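ABC transporter periplasmic-binding protein YtfQ (Mycobacterium smegmatis, PDB 6HB0) probably binds L-arabinofuranose or a related sugar outside the cytoplasmic membrane and delivers it to an ABC transporter for uptake. Local coordinates at residues G32-N37 / I260-P265. Numbering follows the deposited sequence.
Sequences GWRTAN and IVECNP. With ZN (zinc ion), chain F.
E262 and R34 meet across the junction of the two lobes of a type I periplasmic binding protein fold, where the loop between strand 21-26 of one lobe and helix 38-48 comes against the end of strand 259-263 of the other. CG of E262, anti to the backbone N (chi1 -176°), lies over one face of the R34 guanidinium, 3.5 Å from NH1, and the chain runs on extended to its carboxylate. Carboxylate and guanidinium are stacked with their planes 22° apart. The opposite charges lie near each other without a salt bridge, E262 OE2 being 4.4 Å from R34 NH2 and well out of the guanidinium plane; R34 NH1 forms salt bridges with D243 and E129, while E262 OE1 accepts the backbone N-H of A244. The carbonyl O of C263 lies 3.0 Å from R34 NE, oblique to the guanidinium, and 3.4 Å from R34 CG. C263 SG binds zinc, which E128, D292 and a water also ligate. N264 ND2 reaches back to E262 OE2 at 3.1 Å in a bent bond (138°) from above the carboxylate plane, and also bonds E293; this probably helps hold the carboxylate beside the arginine. P265 closes the contact as the strand gives way to loop. The arginine chain, bent at chi2 and chi3, crosses the proline ring obliquely, R34 CG and CD each 3.9 Å from P265 CD. Nearer the backbone, P265 CB rests 3.5 Å from R34 O.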
loop_
_atom_site.group_PDB
_atom_site.type_symbol
_atom_site.label_atom_id
_atom_site.label_comp_id
_atom_site.label_asym_id
_atom_site.label_seq_id
_atom_site.Cartn_x
_atom_site.Cartn_y
_atom_site.Cartn_z
ATOM N N GLY A 32 4.175 8.301 5.161
ATOM C CA GLY A 32 4.672 7.212 4.320
ATOM C C GLY A 32 3.695 6.765 3.242
ATOM O O GLY A 32 2.746 7.465 2.899
ATOM N N TRP A 33 3.910 5.542 2.766
ATOM C CA TRP A 33 3.405 5.058 1.474
ATOM C C TRP A 33 2.084 4.266 1.482
ATOM O O TRP A 33 1.211 4.480 0.635
ATOM C CB TRP A 33 4.499 4.179 0.868
ATOM C CG TRP A 33 5.811 4.921 0.620
ATOM C CD1 TRP A 33 7.050 4.652 1.171
ATOM C CD2 TRP A 33 5.992 6.034 -0.267
ATOM N NE1 TRP A 33 7.994 5.543 0.664
ATOM C CE2 TRP A 33 7.374 6.397 -0.216
ATOM C CE3 TRP A 33 5.126 6.756 -1.113
ATOM C CZ2 TRP A 33 7.906 7.465 -0.977
ATOM C CZ3 TRP A 33 5.656 7.836 -1.861
ATOM C CH2 TRP A 33 7.039 8.174 -1.784
ATOM N N ARG A 34 1.970 3.319 2.404
ATOM C CA ARG A 34 0.763 2.470 2.522
ATOM C C ARG A 34 0.562 2.255 4.014
ATOM O O ARG A 34 0.836 1.197 4.560
ATOM C CB ARG A 34 0.962 1.145 1.762
ATOM C CG ARG A 34 -0.303 0.426 1.315
ATOM C CD ARG A 34 -1.064 1.185 0.261
ATOM N NE ARG A 34 -0.868 0.724 -1.122
ATOM C CZ ARG A 34 -1.127 1.502 -2.174
ATOM N NH1 ARG A 34 -0.985 1.050 -3.398
ATOM N NH2 ARG A 34 -1.543 2.746 -2.001
ATOM N N THR A 35 0.122 3.316 4.670
ATOM C CA THR A 35 0.089 3.415 6.121
ATOM C C THR A 35 -1.362 3.423 6.600
ATOM O O THR A 35 -2.232 4.111 6.021
ATOM C CB THR A 35 0.819 4.700 6.564
ATOM O OG1 THR A 35 2.160 4.667 6.049
ATOM C CG2 THR A 35 0.850 4.815 8.085
ATOM N N ALA A 36 -1.642 2.621 7.625
ATOM C CA ALA A 36 -2.950 2.664 8.244
ATOM C C ALA A 36 -3.115 4.076 8.850
ATOM O O ALA A 36 -2.191 4.662 9.409
ATOM C CB ALA A 36 -3.080 1.606 9.317
ATOM N N ASN A 37 -4.291 4.629 8.659
ATOM C CA ASN A 37 -4.586 5.992 9.021
ATOM C C ASN A 37 -5.199 5.942 10.421
ATOM O O ASN A 37 -5.640 4.875 10.881
ATOM C CB ASN A 37 -5.545 6.498 8.000
ATOM C CG ASN A 37 -6.876 5.768 8.058
ATOM O OD1 ASN A 37 -7.621 6.005 8.981
ATOM N ND2 ASN A 37 -7.163 4.880 7.114
ATOM N N ILE A 260 -6.358 -1.691 -12.407
ATOM C CA ILE A 260 -5.764 -1.162 -11.197
ATOM C C ILE A 260 -5.569 -2.269 -10.172
ATOM O O ILE A 260 -6.415 -3.156 -10.020
ATOM C CB ILE A 260 -6.631 -0.049 -10.640
ATOM C CG1 ILE A 260 -6.520 1.189 -11.498
ATOM C CG2 ILE A 260 -6.208 0.308 -9.205
ATOM C CD1 ILE A 260 -7.560 2.226 -11.121
ATOM N N VAL A 261 -4.429 -2.247 -9.489
ATOM C CA VAL A 261 -4.154 -3.136 -8.382
ATOM C C VAL A 261 -3.811 -2.320 -7.153
ATOM O O VAL A 261 -3.289 -1.195 -7.274
ATOM C CB VAL A 261 -2.990 -4.128 -8.667
ATOM C CG1 VAL A 261 -3.361 -5.030 -9.824
ATOM C CG2 VAL A 261 -1.726 -3.405 -8.972
ATOM N N GLU A 262 -4.047 -2.878 -5.975
ATOM C CA GLU A 262 -3.598 -2.259 -4.724
ATOM C C GLU A 262 -3.445 -3.319 -3.710
ATOM O O GLU A 262 -4.261 -4.232 -3.665
ATOM C CB GLU A 262 -4.591 -1.223 -4.226
ATOM C CG GLU A 262 -4.097 -0.511 -2.974
ATOM C CD GLU A 262 -5.048 0.522 -2.415
ATOM O OE1 GLU A 262 -5.570 1.304 -3.222
ATOM O OE2 GLU A 262 -5.236 0.590 -1.156
ATOM N N CYS A 263 -2.385 -3.239 -2.906
ATOM C CA CYS A 263 -2.243 -4.018 -1.707
ATOM C C CYS A 263 -2.600 -3.037 -0.584
ATOM O O CYS A 263 -1.953 -1.998 -0.426
ATOM C CB CYS A 263 -0.827 -4.527 -1.506
ATOM S SG CYS A 263 -0.649 -5.601 -0.063
ATOM N N ASN A 264 -3.613 -3.353 0.191
ATOM C CA ASN A 264 -4.053 -2.452 1.248
ATOM C C ASN A 264 -3.039 -2.315 2.401
ATOM O O ASN A 264 -2.270 -3.199 2.711
ATOM C CB ASN A 264 -5.351 -2.930 1.902
ATOM C CG ASN A 264 -6.563 -2.819 1.034
ATOM O OD1 ASN A 264 -7.526 -3.520 1.293
ATOM N ND2 ASN A 264 -6.567 -1.936 0.067
ATOM N N PRO A 265 -3.078 -1.160 3.062
ATOM C CA PRO A 265 -2.485 -1.141 4.392
ATOM C C PRO A 265 -3.328 -1.941 5.375
ATOM O O PRO A 265 -4.426 -2.476 5.054
ATOM C CB PRO A 265 -2.518 0.336 4.763
ATOM C CG PRO A 265 -3.748 0.823 4.099
ATOM C CD PRO A 265 -3.846 0.049 2.786
HETATM ZN ZN ZN F . -1.457 -7.549 -0.879
HETATM O O HOH W 1 -1.620 -8.857 0.656
#